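Local coordinates for antibiotic biosynthesis monooxygenase (Rhodospirillum rubrum, PDB 4HL9), which probably acts as a monooxygenase of the antibiotic biosynthesis monooxygenase (ABM) family, at residues M23-A36 against I100-M113. Sequence-based numbering, arbitrary orientation.
Sequences MLKVIAQDFIKPEA and INAHQRQDGTVVLM
Lys25, Ile27 and Gln29 pair with Met113, Val111 and Thr109 as the hydrogen-bonded pairs of two antiparallel strands. They join the first and last strands of the four-stranded sheet in this ferredoxin-like alpha-beta fold of the ABM family. Each pair has two backbone bonds; Val111 N to Ile27 O is 2.7 Å. At Met113 the sheet continues into a strand of the second subunit.

Apolar packing differs between the faces. On one, Val26 CG1 meets Val110 CG1 at 3.8 Å, and Leu24 and Leu112 also pack on Leu84 of helix 81-86. On the other, the selenomethionine Met113 bends at its last torsion (chi3 -45°), bringing CE to 3.7 Å from Lys25 CG and also against Ile27 CD1.

Two waters bridge the strands. Water 1 joins Gln29 NE2, Thr109 OG1 and Ile27 O; Gln29 OE1 bonds to His71. Water 2 bridges Phe31 N and Gln106 O, where the strand pairing is interrupted. The Gln106 amide lies over one face of the Phe31 ring, planes 24° apart, with OE1 above the centre.

Past the break, Arg105 N bonds to Phe31 O (2.7 Å) and Lys33 N to His103 O (2.9 Å). The Arg105 guanidinium also forms a salt bridge with Asp68. Its NE and NH2 grip Ile32 O from the same face of the carbonyl, at 3.2 and 3.1 Å.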
HETATM    1  N   MSE A  23       9.683   8.561  -9.493  1.00 30.37           N
HETATM    2  CA  MSE A  23       9.900   8.024  -8.108  1.00 29.84           C
HETATM    3  C   MSE A  23       9.533   6.543  -7.939  1.00 27.45           C
HETATM    4  O   MSE A  23       8.846   5.950  -8.763  1.00 27.19           O
HETATM    5  CB  MSE A  23       9.188   8.890  -7.058  1.00 31.49           C
HETATM    6  CG  MSE A  23       7.686   9.024  -7.227  1.00 39.28           C
HETATM    7 SE   MSE A  23       6.606   7.488  -6.597  1.00 59.05          SE
HETATM    8  CE  MSE A  23       4.849   8.232  -7.098  1.00 53.37           C
ATOM      9  N   LEU A  24      10.008   5.953  -6.849  1.00 24.62           N
ATOM     10  CA  LEU A  24       9.745   4.564  -6.568  1.00 21.26           C
ATOM     11  C   LEU A  24       8.809   4.542  -5.366  1.00 19.87           C
ATOM     12  O   LEU A  24       9.119   5.153  -4.346  1.00 19.50           O
ATOM     13  CB  LEU A  24      11.053   3.878  -6.201  1.00 21.17           C
ATOM     14  CG  LEU A  24      11.039   2.402  -5.843  1.00 20.23           C
ATOM     15  CD1 LEU A  24      10.540   1.589  -7.012  1.00 18.28           C
ATOM     16  CD2 LEU A  24      12.435   1.965  -5.393  1.00 19.84           C
ATOM     17  N   LYS A  25       7.690   3.840  -5.503  1.00 18.49           N
ATOM     18  CA  LYS A  25       6.733   3.675  -4.392  1.00 18.19           C
ATOM     19  C   LYS A  25       6.889   2.259  -3.866  1.00 17.20           C
ATOM     20  O   LYS A  25       7.025   1.341  -4.651  1.00 17.33           O
ATOM     21  CB  LYS A  25       5.306   3.893  -4.905  1.00 17.41           C
ATOM     22  CG  LYS A  25       4.259   4.258  -3.817  1.00 18.85           C
ATOM     23  CD  LYS A  25       4.463   5.710  -3.310  1.00 18.44           C
ATOM     24  CE  LYS A  25       3.360   6.050  -2.312  1.00 22.29           C
ATOM     25  NZ  LYS A  25       3.335   7.497  -2.021  1.00 24.79           N
ATOM     26  N   VAL A  26       6.868   2.081  -2.544  1.00 16.68           N
ATOM     27  CA  VAL A  26       7.004   0.752  -1.953  1.00 16.86           C
ATOM     28  C   VAL A  26       5.883   0.533  -0.942  1.00 16.06           C
ATOM     29  O   VAL A  26       5.574   1.427  -0.201  1.00 16.05           O
ATOM     30  CB  VAL A  26       8.353   0.600  -1.211  1.00 16.71           C
ATOM     31  CG1 VAL A  26       8.472  -0.762  -0.529  1.00 16.29           C
ATOM     32  CG2 VAL A  26       9.529   0.842  -2.168  1.00 19.56           C
ATOM     33  N   ILE A  27       5.269  -0.643  -0.977  1.00 16.06           N
ATOM     34  CA  ILE A  27       4.473  -1.124   0.154  1.00 15.85           C
ATOM     35  C   ILE A  27       5.138  -2.390   0.699  1.00 15.82           C
ATOM     36  O   ILE A  27       5.480  -3.289  -0.064  1.00 16.22           O
ATOM     37  CB  ILE A  27       3.025  -1.410  -0.261  1.00 15.39           C
ATOM     38  CG1 ILE A  27       2.352  -0.104  -0.682  1.00 17.05           C
ATOM     39  CG2 ILE A  27       2.227  -2.088   0.923  1.00 17.43           C
ATOM     40  CD1 ILE A  27       1.035  -0.339  -1.439  1.00 22.06           C
ATOM     41  N   ALA A  28       5.308  -2.424   2.015  1.00 16.06           N
ATOM     42  CA  ALA A  28       5.868  -3.544   2.763  1.00 15.93           C
ATOM     43  C   ALA A  28       4.882  -3.878   3.861  1.00 16.60           C
ATOM     44  O   ALA A  28       4.317  -2.961   4.498  1.00 17.43           O
ATOM     45  CB  ALA A  28       7.179  -3.144   3.374  1.00 16.43           C
ATOM     46  N   GLN A  29       4.668  -5.177   4.064  1.00 15.68           N
ATOM     47  CA  GLN A  29       3.727  -5.698   5.036  1.00 16.81           C
ATOM     48  C   GLN A  29       4.416  -6.703   5.935  1.00 16.80           C
ATOM     49  O   GLN A  29       5.105  -7.631   5.449  1.00 16.03           O
ATOM     50  CB  GLN A  29       2.573  -6.400   4.333  1.00 17.10           C
ATOM     51  CG  GLN A  29       1.831  -5.526   3.326  1.00 20.81           C
ATOM     52  CD  GLN A  29       0.640  -6.232   2.751  1.00 24.80           C
ATOM     53  OE1 GLN A  29      -0.215  -6.716   3.495  1.00 25.06           O
ATOM     54  NE2 GLN A  29       0.562  -6.292   1.414  1.00 26.83           N
ATOM     55  N   ASP A  30       4.225  -6.512   7.229  1.00 16.48           N
ATOM     56  CA  ASP A  30       4.709  -7.443   8.247  1.00 16.75           C
ATOM     57  C   ASP A  30       3.491  -8.070   8.935  1.00 17.09           C
ATOM     58  O   ASP A  30       2.463  -7.391   9.108  1.00 15.84           O
ATOM     59  CB  ASP A  30       5.494  -6.708   9.308  1.00 16.44           C
ATOM     60  CG  ASP A  30       6.816  -6.115   8.804  1.00 20.06           C
ATOM     61  OD1 ASP A  30       7.305  -6.454   7.702  1.00 17.52           O
ATOM     62  OD2 ASP A  30       7.378  -5.323   9.572  1.00 20.63           O
ATOM     63  N   PHE A  31       3.624  -9.338   9.320  1.00 16.27           N
ATOM     64  CA  PHE A  31       2.572 -10.049  10.072  1.00 17.97           C
ATOM     65  C   PHE A  31       3.194 -10.512  11.363  1.00 16.58           C
ATOM     66  O   PHE A  31       3.977 -11.454  11.369  1.00 17.42           O
ATOM     67  CB  PHE A  31       2.031 -11.222   9.260  1.00 18.30           C
ATOM     68  CG  PHE A  31       1.504 -10.823   7.890  1.00 22.02           C
ATOM     69  CD1 PHE A  31       0.144 -10.595   7.695  1.00 25.37           C
ATOM     70  CD2 PHE A  31       2.367 -10.672   6.812  1.00 25.48           C
ATOM     71  CE1 PHE A  31      -0.355 -10.230   6.438  1.00 28.10           C
ATOM     72  CE2 PHE A  31       1.882 -10.298   5.543  1.00 27.94           C
ATOM     73  CZ  PHE A  31       0.527 -10.077   5.359  1.00 26.26           C
ATOM     74  N   ILE A  32       2.894  -9.799  12.436  1.00 15.63           N
ATOM     75  CA  ILE A  32       3.563 -10.007  13.720  1.00 15.66           C
ATOM     76  C   ILE A  32       2.685 -10.902  14.612  1.00 17.14           C
ATOM     77  O   ILE A  32       1.457 -10.719  14.635  1.00 16.16           O
ATOM     78  CB  ILE A  32       3.831  -8.653  14.431  1.00 15.12           C
ATOM     79  CG1 ILE A  32       4.728  -7.747  13.550  1.00 13.73           C
ATOM     80  CG2 ILE A  32       4.493  -8.871  15.807  1.00 15.76           C
ATOM     81  CD1 ILE A  32       5.966  -8.492  13.025  1.00 14.15           C
ATOM     82  N   LYS A  33       3.310 -11.832  15.344  1.00 17.42           N
ATOM     83  CA  LYS A  33       2.566 -12.672  16.309  1.00 18.42           C
ATOM     84  C   LYS A  33       1.874 -11.775  17.325  1.00 17.96           C
ATOM     85  O   LYS A  33       2.501 -10.871  17.869  1.00 17.45           O
ATOM     86  CB  LYS A  33       3.498 -13.658  17.013  1.00 18.53           C
ATOM     87  CG  LYS A  33       4.116 -14.685  16.093  1.00 19.43           C
ATOM     88  CD  LYS A  33       5.017 -15.630  16.883  1.00 22.32           C
ATOM     89  CE  LYS A  33       5.650 -16.634  15.962  1.00 24.04           C
ATOM     90  NZ  LYS A  33       6.537 -17.538  16.727  1.00 24.33           N
ATOM     91  N   PRO A  34       0.562 -12.001  17.570  1.00 18.45           N
ATOM     92  CA  PRO A  34      -0.197 -11.110  18.440  1.00 19.19           C
ATOM     93  C   PRO A  34       0.448 -10.884  19.805  1.00 19.06           C
ATOM     94  O   PRO A  34       0.390  -9.770  20.317  1.00 18.82           O
ATOM     95  CB  PRO A  34      -1.551 -11.834  18.607  1.00 19.34           C
ATOM     96  CG  PRO A  34      -1.685 -12.628  17.377  1.00 20.62           C
ATOM     97  CD  PRO A  34      -0.288 -13.040  16.968  1.00 18.64           C
ATOM     98  N   GLU A  35       1.054 -11.933  20.365  1.00 19.98           N
ATOM     99  CA  GLU A  35       1.787 -11.881  21.651  1.00 21.65           C
ATOM    100  C   GLU A  35       2.885 -10.812  21.669  1.00 21.55           C
ATOM    101  O   GLU A  35       3.267 -10.330  22.739  1.00 21.58           O
ATOM    102  CB  GLU A  35       2.510 -13.217  21.934  1.00 22.08           C
ATOM    103  CG  GLU A  35       1.746 -14.474  21.716  1.00 26.87           C
ATOM    104  CD  GLU A  35       1.891 -15.046  20.310  1.00 28.00           C
ATOM    105  OE1 GLU A  35       2.926 -15.679  19.976  1.00 27.58           O
ATOM    106  OE2 GLU A  35       0.929 -14.891  19.549  1.00 29.62           O
ATOM    107  N   ALA A  36       3.406 -10.475  20.482  1.00 20.86           N
ATOM    108  CA  ALA A  36       4.628  -9.656  20.348  1.00 20.70           C
ATOM    109  C   ALA A  36       4.401  -8.183  19.992  1.00 21.11           C
ATOM    110  O   ALA A  36       5.359  -7.418  19.879  1.00 22.07           O
ATOM    111  CB  ALA A  36       5.575 -10.299  19.329  1.00 19.64           C
ATOM    112  N   ILE A 100      12.393  -6.818  14.849  1.00 19.62           N
ATOM    113  CA  ILE A 100      10.978  -6.917  14.525  1.00 18.97           C
ATOM    114  C   ILE A 100      10.627  -8.265  13.944  1.00 19.19           C
ATOM    115  O   ILE A 100       9.696  -8.935  14.422  1.00 19.51           O
ATOM    116  CB  ILE A 100      10.538  -5.772  13.577  1.00 18.60           C
ATOM    117  CG1 ILE A 100      10.577  -4.461  14.347  1.00 18.05           C
ATOM    118  CG2 ILE A 100       9.120  -6.045  13.044  1.00 17.14           C
ATOM    119  CD1 ILE A 100      10.729  -3.164  13.454  1.00 17.60           C
ATOM    120  N   ASN A 101      11.388  -8.697  12.944  1.00 19.32           N
ATOM    121  CA  ASN A 101      11.106  -9.935  12.251  1.00 20.41           C
ATOM    122  C   ASN A 101      11.284 -11.196  13.102  1.00 19.96           C
ATOM    123  O   ASN A 101      10.726 -12.218  12.769  1.00 19.52           O
ATOM    124  CB  ASN A 101      11.918 -10.054  10.969  1.00 21.41           C
ATOM    125  CG  ASN A 101      11.480  -9.065   9.917  1.00 25.68           C
ATOM    126  OD1 ASN A 101      10.442  -8.383  10.047  1.00 27.22           O
ATOM    127  ND2 ASN A 101      12.275  -8.971   8.855  1.00 29.34           N
ATOM    128  N   ALA A 102      12.043 -11.103  14.187  1.00 19.48           N
ATOM    129  CA  ALA A 102      12.143 -12.199  15.160  1.00 20.22           C
ATOM    130  C   ALA A 102      10.757 -12.679  15.614  1.00 19.72           C
ATOM    131  O   ALA A 102      10.568 -13.847  15.947  1.00 19.90           O
ATOM    132  CB  ALA A 102      12.952 -11.747  16.364  1.00 19.96           C
ATOM    133  N   HIS A 103       9.797 -11.764  15.596  1.00 19.96           N
ATOM    134  CA  HIS A 103       8.434 -12.053  16.028  1.00 20.43           C
ATOM    135  C   HIS A 103       7.376 -12.249  14.918  1.00 21.26           C
ATOM    136  O   HIS A 103       6.176 -12.256  15.210  1.00 21.50           O
ATOM    137  CB  HIS A 103       8.002 -10.965  16.987  1.00 19.75           C
ATOM    138  CG  HIS A 103       8.861 -10.874  18.214  1.00 22.56           C
ATOM    139  ND1 HIS A 103       8.933 -11.890  19.143  1.00 21.42           N
ATOM    140  CD2 HIS A 103       9.680  -9.893  18.668  1.00 23.26           C
ATOM    141  CE1 HIS A 103       9.753 -11.537  20.120  1.00 22.33           C
ATOM    142  NE2 HIS A 103      10.224 -10.332  19.855  1.00 23.89           N
ATOM    143  N   GLN A 104       7.797 -12.406  13.662  1.00 21.18           N
ATOM    144  CA  GLN A 104       6.828 -12.553  12.555  1.00 21.91           C
ATOM    145  C   GLN A 104       6.056 -13.876  12.607  1.00 22.72           C
ATOM    146  O   GLN A 104       6.606 -14.910  12.985  1.00 22.31           O
ATOM    147  CB  GLN A 104       7.507 -12.428  11.207  1.00 21.94           C
ATOM    148  CG  GLN A 104       8.373 -13.617  10.850  1.00 22.64           C
ATOM    149  CD  GLN A 104       9.102 -13.457   9.526  1.00 24.69           C
ATOM    150  OE1 GLN A 104       9.456 -12.349   9.125  1.00 25.59           O
ATOM    151  NE2 GLN A 104       9.333 -14.566   8.851  1.00 22.22           N
ATOM    152  N   ARG A 105       4.786 -13.851  12.213  1.00 23.31           N
ATOM    153  CA  ARG A 105       4.012 -15.094  12.164  1.00 24.87           C
ATOM    154  C   ARG A 105       4.162 -15.809  10.815  1.00 25.85           C
ATOM    155  O   ARG A 105       3.974 -17.029  10.726  1.00 26.17           O
ATOM    156  CB  ARG A 105       2.544 -14.868  12.587  1.00 25.28           C
ATOM    157  CG  ARG A 105       1.680 -14.029  11.677  1.00 26.00           C
ATOM    158  CD  ARG A 105       0.207 -14.082  12.141  1.00 27.35           C
ATOM    159  NE  ARG A 105      -0.118 -12.847  12.830  1.00 31.19           N
ATOM    160  CZ  ARG A 105      -1.128 -12.049  12.504  1.00 31.34           C
ATOM    161  NH1 ARG A 105      -1.973 -12.397  11.531  1.00 29.67           N
ATOM    162  NH2 ARG A 105      -1.302 -10.911  13.176  1.00 31.48           N
ATOM    163  N   GLN A 106       4.533 -15.049   9.785  1.00 26.10           N
ATOM    164  CA  GLN A 106       4.763 -15.549   8.419  1.00 27.57           C
ATOM    165  C   GLN A 106       5.751 -14.566   7.800  1.00 27.46           C
ATOM    166  O   GLN A 106       5.929 -13.474   8.333  1.00 26.36           O
ATOM    167  CB  GLN A 106       3.500 -15.509   7.549  1.00 28.34           C
ATOM    168  CG  GLN A 106       2.151 -15.447   8.259  1.00 31.79           C
ATOM    169  CD  GLN A 106       1.080 -14.671   7.484  1.00 34.86           C
ATOM    170  OE1 GLN A 106       1.150 -14.501   6.255  1.00 36.47           O
ATOM    171  NE2 GLN A 106       0.086 -14.180   8.217  1.00 36.76           N
ATOM    172  N   ASP A 107       6.373 -14.931   6.677  1.00 27.82           N
ATOM    173  CA  ASP A 107       7.231 -13.987   5.954  1.00 28.28           C
ATOM    174  C   ASP A 107       6.460 -12.716   5.582  1.00 27.25           C
ATOM    175  O   ASP A 107       5.256 -12.762   5.294  1.00 27.55           O
ATOM    176  CB  ASP A 107       7.778 -14.590   4.662  1.00 29.25           C
ATOM    177  CG  ASP A 107       8.782 -15.695   4.900  1.00 32.96           C
ATOM    178  OD1 ASP A 107       9.702 -15.541   5.756  1.00 35.65           O
ATOM    179  OD2 ASP A 107       8.655 -16.717   4.197  1.00 37.26           O
ATOM    180  N   GLY A 108       7.160 -11.590   5.588  1.00 26.38           N
ATOM    181  CA  GLY A 108       6.575 -10.334   5.135  1.00 25.63           C
ATOM    182  C   GLY A 108       6.593 -10.262   3.617  1.00 25.20           C
ATOM    183  O   GLY A 108       7.120 -11.156   2.940  1.00 25.18           O
ATOM    184  N   THR A 109       5.991  -9.215   3.069  1.00 23.60           N
ATOM    185  CA  THR A 109       6.044  -8.990   1.636  1.00 23.15           C
ATOM    186  C   THR A 109       6.481  -7.554   1.331  1.00 22.23           C
ATOM    187  O   THR A 109       6.239  -6.633   2.117  1.00 20.82           O
ATOM    188  CB  THR A 109       4.688  -9.253   0.950  1.00 23.62           C
ATOM    189  OG1 THR A 109       3.736  -8.312   1.453  1.00 24.26           O
ATOM    190  CG2 THR A 109       4.179 -10.711   1.204  1.00 24.05           C
ATOM    191  N   VAL A 110       7.105  -7.366   0.170  1.00 21.35           N
ATOM    192  CA  VAL A 110       7.512  -6.029  -0.261  1.00 21.39           C
ATOM    193  C   VAL A 110       7.118  -5.899  -1.728  1.00 21.01           C
ATOM    194  O   VAL A 110       7.390  -6.821  -2.519  1.00 21.56           O
ATOM    195  CB  VAL A 110       9.039  -5.764  -0.071  1.00 21.32           C
ATOM    196  CG1 VAL A 110       9.407  -4.404  -0.584  1.00 21.55           C
ATOM    197  CG2 VAL A 110       9.445  -5.831   1.389  1.00 22.46           C
ATOM    198  N   VAL A 111       6.449  -4.795  -2.092  1.00 19.23           N
ATOM    199  CA  VAL A 111       6.131  -4.527  -3.515  1.00 18.37           C
ATOM    200  C   VAL A 111       6.791  -3.214  -3.933  1.00 17.18           C
ATOM    201  O   VAL A 111       6.604  -2.182  -3.291  1.00 16.78           O
ATOM    202  CB  VAL A 111       4.588  -4.483  -3.833  1.00 18.14           C
ATOM    203  CG1 VAL A 111       4.320  -4.542  -5.342  1.00 17.15           C
ATOM    204  CG2 VAL A 111       3.826  -5.609  -3.134  1.00 21.35           C
ATOM    205  N   LEU A 112       7.599  -3.266  -4.988  1.00 16.09           N
ATOM    206  CA  LEU A 112       8.192  -2.077  -5.601  1.00 16.09           C
ATOM    207  C   LEU A 112       7.347  -1.618  -6.814  1.00 15.73           C
ATOM    208  O   LEU A 112       6.959  -2.423  -7.641  1.00 16.26           O
ATOM    209  CB  LEU A 112       9.670  -2.340  -6.000  1.00 16.94           C
ATOM    210  CG  LEU A 112      10.771  -2.067  -4.946  1.00 17.68           C
ATOM    211  CD1 LEU A 112      10.550  -2.903  -3.694  1.00 19.23           C
ATOM    212  CD2 LEU A 112      12.205  -2.322  -5.498  1.00 22.25           C
HETATM  213  N   MSE A 113       7.066  -0.322  -6.929  1.00 15.88           N
HETATM  214  CA  MSE A 113       6.079   0.121  -7.913  1.00 16.81           C
HETATM  215  C   MSE A 113       6.409   1.426  -8.593  1.00 17.63           C
HETATM  216  O   MSE A 113       7.141   2.258  -8.042  1.00 18.13           O
HETATM  217  CB  MSE A 113       4.682   0.260  -7.252  1.00 17.34           C
HETATM  218  CG  MSE A 113       4.318  -0.937  -6.435  1.00 17.89           C
HETATM  219 SE   MSE A 113       2.648  -0.769  -5.384  1.00 29.18          SE
HETATM  220  CE  MSE A 113       2.836   0.976  -4.605  1.00 22.48           C
TER
HETATM  221  O   HOH W   1       3.333  -5.647   0.297  1.00 29.45           O
HETATM  222  O   HOH W   2       5.923 -10.615   8.445  1.00 17.57           O
HETATM  223  O   HOH W   3       8.797 -15.695  17.467  1.00 22.02           O